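Local coordinates for protein Lic12234 (Leptospira interrogans, PDB 4TZH) that is of unknown function but is a leucine-rich repeat protein, probably a virulence factor of this pathogen, that may bind other molecules, at residues Pro1-Ala13 against Asn18-Leu30. Numbering follows the deposited sequence. Where two conformers were deposited one is given.
With ZN (zinc ion), chain D.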
loop_
_atom_site.group_PDB
_atom_site.type_symbol
_atom_site.label_atom_id
_atom_site.label_comp_id
_atom_site.label_asym_id
_atom_site.label_seq_id
_atom_site.Cartn_x
_atom_site.Cartn_y
_atom_site.Cartn_z
ATOM N N PRO A 1 11.998 5.054 21.734
ATOM C CA PRO A 1 13.026 4.031 21.511
ATOM C C PRO A 1 12.766 3.187 20.265
ATOM O O PRO A 1 11.753 2.493 20.167
ATOM C CB PRO A 1 13.001 3.213 22.810
ATOM C CG PRO A 1 12.292 4.099 23.839
ATOM C CD PRO A 1 11.880 5.383 23.165
ATOM N N LYS A 2 13.675 3.274 19.296
ATOM C CA LYS A 2 13.548 2.532 18.050
ATOM C C LYS A 2 14.283 1.196 18.136
ATOM O O LYS A 2 15.262 1.036 18.875
ATOM C CB LYS A 2 14.017 3.362 16.832
ATOM C CG LYS A 2 13.237 4.665 16.577
ATOM C CD LYS A 2 11.809 4.440 16.085
ATOM C CE LYS A 2 11.089 5.740 15.821
ATOM N NZ LYS A 2 9.746 5.507 15.229
ATOM N N GLU A 3 13.785 0.230 17.370
ATOM C CA GLU A 3 14.363 -1.088 17.290
ATOM C C GLU A 3 15.391 -1.105 16.149
ATOM O O GLU A 3 15.060 -0.778 15.000
ATOM C CB GLU A 3 13.205 -2.074 17.020
ATOM C CG GLU A 3 13.599 -3.541 16.974
ATOM C CD GLU A 3 12.381 -4.434 17.024
ATOM O OE1 GLU A 3 11.681 -4.459 18.066
ATOM O OE2 GLU A 3 12.154 -5.138 16.023
ATOM N N VAL A 4 16.638 -1.464 16.485
ATOM C CA VAL A 4 17.758 -1.540 15.531
ATOM C C VAL A 4 18.139 -2.982 15.183
ATOM O O VAL A 4 18.650 -3.213 14.082
ATOM C CB VAL A 4 18.977 -0.694 15.954
ATOM C CG1 VAL A 4 18.598 0.782 16.021
ATOM C CG2 VAL A 4 19.557 -1.172 17.288
ATOM N N ILE A 5 17.881 -3.947 16.098
ATOM C CA ILE A 5 18.075 -5.372 15.850
ATOM C C ILE A 5 16.682 -5.887 15.635
ATOM O O ILE A 5 15.926 -6.108 16.602
ATOM C CB ILE A 5 18.775 -6.116 17.005
ATOM C CG1 ILE A 5 20.056 -5.422 17.427
ATOM C CG2 ILE A 5 18.976 -7.593 16.635
ATOM C CD1 ILE A 5 20.988 -5.166 16.436
ATOM N N ILE A 6 16.297 -6.026 14.374
ATOM C CA ILE A 6 14.914 -6.357 14.066
ATOM C C ILE A 6 14.597 -7.826 14.239
ATOM O O ILE A 6 15.497 -8.648 14.408
ATOM C CB ILE A 6 14.492 -5.835 12.710
ATOM C CG1 ILE A 6 15.168 -6.600 11.581
ATOM C CG2 ILE A 6 14.772 -4.304 12.618
ATOM C CD1 ILE A 6 14.454 -6.377 10.268
ATOM N N HIS A 7 13.322 -8.136 14.269
ATOM C CA HIS A 7 12.886 -9.516 14.455
ATOM C C HIS A 7 12.713 -10.168 13.097
ATOM O O HIS A 7 12.041 -9.599 12.228
ATOM C CB HIS A 7 11.588 -9.516 15.263
ATOM C CG HIS A 7 11.803 -9.115 16.667
ATOM N ND1 HIS A 7 11.910 -7.781 17.056
ATOM C CD2 HIS A 7 12.010 -9.904 17.724
ATOM C CE1 HIS A 7 12.190 -7.825 18.355
ATOM N NE2 HIS A 7 12.287 -9.074 18.796
ATOM N N LYS A 8 13.253 -11.373 12.904
ATOM C CA LYS A 8 13.175 -12.041 11.604
ATOM C C LYS A 8 12.492 -13.388 11.694
ATOM O O LYS A 8 12.424 -14.106 10.688
ATOM C CB LYS A 8 14.595 -12.199 11.028
ATOM C CG LYS A 8 15.250 -10.867 10.660
ATOM C CD LYS A 8 16.659 -11.093 10.146
ATOM C CE LYS A 8 17.008 -10.233 8.964
ATOM N NZ LYS A 8 18.069 -10.864 8.131
ATOM N N ASN A 9 12.002 -13.743 12.905
ATOM C CA ASN A 9 11.368 -15.035 13.102
ATOM C C ASN A 9 10.086 -14.874 13.891
ATOM O O ASN A 9 10.128 -14.352 15.006
ATOM C CB ASN A 9 12.331 -15.973 13.772
ATOM C CG ASN A 9 11.736 -17.337 14.009
ATOM O OD1 ASN A 9 11.042 -17.580 14.989
ATOM N ND2 ASN A 9 12.021 -18.257 13.124
ATOM N N LEU A 10 8.960 -15.322 13.324
ATOM C CA LEU A 10 7.686 -15.134 14.000
ATOM C C LEU A 10 7.600 -15.932 15.290
ATOM O O LEU A 10 7.114 -15.388 16.283
ATOM C CB LEU A 10 6.506 -15.454 13.063
ATOM C CG LEU A 10 5.078 -15.254 13.643
ATOM C CD1 LEU A 10 4.798 -13.815 14.108
ATOM C CD2 LEU A 10 3.980 -15.672 12.628
ATOM N N SER A 11 8.065 -17.210 15.294
ATOM C CA SER A 11 7.948 -17.976 16.530
ATOM C C SER A 11 8.702 -17.337 17.691
ATOM O O SER A 11 8.152 -17.265 18.803
ATOM C CB SER A 11 8.347 -19.432 16.309
ATOM O OG SER A 11 9.612 -19.599 15.690
ATOM N N ASP A 12 9.929 -16.850 17.440
ATOM C CA ASP A 12 10.702 -16.151 18.468
ATOM C C ASP A 12 9.978 -14.864 18.875
ATOM O O ASP A 12 9.877 -14.605 20.067
ATOM C CB ASP A 12 12.116 -15.793 17.982
ATOM C CG ASP A 12 13.090 -16.943 17.868
ATOM O OD1 ASP A 12 12.850 -17.994 18.508
ATOM O OD2 ASP A 12 14.127 -16.771 17.188
ATOM N N ALA A 13 9.405 -14.103 17.906
ATOM C CA ALA A 13 8.677 -12.856 18.219
ATOM C C ALA A 13 7.519 -13.136 19.141
ATOM O O ALA A 13 7.269 -12.329 20.026
ATOM C CB ALA A 13 8.160 -12.187 16.939
ATOM N N ASN A 18 4.786 -8.254 23.051
ATOM C CA ASN A 18 4.635 -6.805 23.198
ATOM C C ASN A 18 5.884 -5.997 22.902
ATOM O O ASN A 18 5.812 -4.780 22.754
ATOM C CB ASN A 18 4.179 -6.469 24.629
ATOM C CG ASN A 18 2.921 -7.173 25.044
ATOM O OD1 ASN A 18 2.841 -7.715 26.133
ATOM N ND2 ASN A 18 1.925 -7.180 24.189
ATOM N N GLU A 19 7.023 -6.667 22.821
ATOM C CA GLU A 19 8.363 -6.140 22.611
ATOM C C GLU A 19 8.669 -5.825 21.147
ATOM O O GLU A 19 9.528 -5.002 20.837
ATOM C CB GLU A 19 9.345 -7.238 23.074
ATOM C CG GLU A 19 10.780 -6.793 23.270
ATOM C CD GLU A 19 11.057 -5.835 24.413
ATOM O OE1 GLU A 19 10.340 -5.873 25.441
ATOM O OE2 GLU A 19 12.056 -5.094 24.304
ATOM N N VAL A 20 8.028 -6.566 20.237
ATOM C CA VAL A 20 8.374 -6.533 18.829
ATOM C C VAL A 20 7.863 -5.307 18.080
ATOM O O VAL A 20 6.650 -5.109 17.972
ATOM C CB VAL A 20 7.905 -7.852 18.199
ATOM C CG1 VAL A 20 8.290 -7.928 16.717
ATOM C CG2 VAL A 20 8.450 -9.054 19.015
ATOM N N GLN A 21 8.799 -4.516 17.543
ATOM C CA GLN A 21 8.451 -3.306 16.773
ATOM C C GLN A 21 8.574 -3.508 15.286
ATOM O O GLN A 21 7.801 -2.925 14.533
ATOM C CB GLN A 21 9.308 -2.125 17.206
ATOM C CG GLN A 21 8.985 -1.726 18.642
ATOM C CD GLN A 21 9.921 -0.683 19.185
ATOM O OE1 GLN A 21 10.823 -0.974 19.984
ATOM N NE2 GLN A 21 9.758 0.545 18.729
ATOM N N ILE A 22 9.550 -4.315 14.830
ATOM C CA ILE A 22 9.785 -4.527 13.416
ATOM C C ILE A 22 9.905 -6.012 13.170
ATOM O O ILE A 22 10.763 -6.644 13.795
ATOM C CB ILE A 22 11.048 -3.810 12.917
ATOM C CG1 ILE A 22 11.028 -2.301 13.283
ATOM C CG2 ILE A 22 11.257 -4.034 11.409
ATOM C CD1 ILE A 22 12.257 -1.496 12.799
ATOM N N LEU A 23 9.084 -6.546 12.282
ATOM C CA LEU A 23 9.135 -7.969 11.928
ATOM C C LEU A 23 9.387 -8.060 10.430
ATOM O O LEU A 23 8.642 -7.479 9.629
ATOM C CB LEU A 23 7.829 -8.668 12.278
ATOM C CG LEU A 23 7.824 -10.182 11.997
ATOM C CD1 LEU A 23 8.755 -10.952 12.986
ATOM C CD2 LEU A 23 6.409 -10.723 12.116
ATOM N N ASP A 24 10.413 -8.822 10.060
ATOM C CA ASP A 24 10.788 -8.996 8.666
ATOM C C ASP A 24 10.739 -10.472 8.321
ATOM O O ASP A 24 11.604 -11.244 8.769
ATOM C CB ASP A 24 12.166 -8.401 8.390
ATOM C CG ASP A 24 12.631 -8.502 6.951
ATOM O OD1 ASP A 24 11.903 -9.088 6.137
ATOM O OD2 ASP A 24 13.764 -8.071 6.662
ATOM N N LEU A 25 9.682 -10.854 7.605
ATOM C CA LEU A 25 9.486 -12.211 7.113
ATOM C C LEU A 25 9.648 -12.225 5.605
ATOM O O LEU A 25 9.056 -13.065 4.937
ATOM C CB LEU A 25 8.129 -12.821 7.517
ATOM C CG LEU A 25 7.808 -12.782 9.028
ATOM C CD1 LEU A 25 6.399 -13.395 9.242
ATOM C CD2 LEU A 25 8.880 -13.502 9.868
ATOM N N SER A 26 10.432 -11.305 5.061
ATOM C CA SER A 26 10.640 -11.330 3.621
ATOM C C SER A 26 11.370 -12.625 3.198
ATOM O O SER A 26 12.215 -13.133 3.953
ATOM C CB SER A 26 11.488 -10.138 3.208
ATOM O OG SER A 26 10.826 -8.945 3.604
ATOM N N ARG A 27 11.064 -13.123 2.000
ATOM C CA ARG A 27 11.725 -14.311 1.449
ATOM C C ARG A 27 11.636 -15.509 2.388
ATOM O O ARG A 27 12.607 -16.299 2.550
ATOM C CB ARG A 27 13.168 -13.989 1.089
ATOM C CG ARG A 27 13.303 -12.863 0.080
ATOM C CD ARG A 27 14.761 -12.437 -0.069
ATOM N NE ARG A 27 15.404 -12.182 1.224
ATOM C CZ ARG A 27 15.336 -11.034 1.893
ATOM N NH1 ARG A 27 14.664 -10.004 1.393
ATOM N NH2 ARG A 27 15.945 -10.906 3.061
ATOM N N ASN A 28 10.458 -15.701 2.970
ATOM C CA ASN A 28 10.228 -16.842 3.850
ATOM C C ASN A 28 9.338 -17.914 3.191
ATOM O O ASN A 28 8.839 -18.791 3.881
ATOM C CB ASN A 28 9.564 -16.423 5.156
ATOM C CG ASN A 28 10.494 -15.822 6.205
ATOM O OD1 ASN A 28 11.533 -15.196 5.926
ATOM N ND2 ASN A 28 10.099 -15.951 7.423
ATOM N N GLN A 29 9.097 -17.781 1.876
ATOM C CA GLN A 29 8.213 -18.694 1.125
ATOM C C GLN A 29 6.842 -18.886 1.782
ATOM O O GLN A 29 6.299 -20.000 1.901
ATOM C CB GLN A 29 8.920 -20.039 0.823
ATOM C CG GLN A 29 9.987 -19.873 -0.246
ATOM C CD GLN A 29 9.345 -19.555 -1.586
ATOM O OE1 GLN A 29 9.114 -18.379 -1.948
ATOM N NE2 GLN A 29 9.046 -20.624 -2.330
ATOM N N LEU A 30 6.282 -17.763 2.266
ATOM C CA LEU A 30 4.989 -17.827 2.924
ATOM C C LEU A 30 3.869 -17.848 1.896
ATOM O O LEU A 30 3.827 -16.978 1.023
ATOM C CB LEU A 30 4.769 -16.595 3.807
ATOM C CG LEU A 30 5.726 -16.402 4.957
ATOM C CD1 LEU A 30 5.454 -15.070 5.646
ATOM C CD2 LEU A 30 5.600 -17.575 5.948
HETATM ZN ZN ZN D . 13.108 -9.869 20.525
HETATM O O HOH W 1 13.025 -13.638 7.944
HETATM O O HOH W 2 11.923 -11.485 21.012
#
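Glu3 reaches across to the backbone where Gln21 leads into strand 22-24, its CG turned anti to the backbone N (chi1 -177°) and the chain extended. Glutamate suits this place because its two oxygens can serve two successive amides: OE1 accepts from Gln21 N at 2.9 Å and OE2 from Ile22 N. His7 ND1 also donates to Glu3 OE2, at 2.8 Å and close to the ring plane. The two donors meet OE2 from opposite faces of the carboxylate, and the histidine bond restrains the imidazole's rotation. Over one ring face sits Val20 CG2, 3.8 Å from the His7 centroid and almost on the ring normal, a CH-pi contact; at the far edge His7 NE2 binds a zinc ion that also holds a water.

His7 N donates to Ile22 O at 3.0 Å and Asp24 N to His7 O at 2.8 Å, a single parallel bridge. It attaches the N-terminal segment, itself not a strand here, to the outer edge of strand 22-24, the first of the leucine-rich repeat solenoid's parallel sheet. On the side of helix 10-13, the compact methyl of Ala13 fits against Val20 CG2 at 3.8 Å. Ala13, Val20 and Leu23 are buried, and Leu10 closes over them at the margin, its CD1 meeting Leu23 CD2.

Ile6, though partly exposed, packs closely on Ile22 CG2 and Asp24 CB. The solvent side proper begins at Lys8, whose charged end suits exposure; a water lies within hydrogen-bonding distance of Lys8 O and Asp24 O. At exposed Pro1, Gln21 offers an amide N-H: NE2 meets Pro1 O at 3.1 Å, nearly straight (164° at the hydrogen).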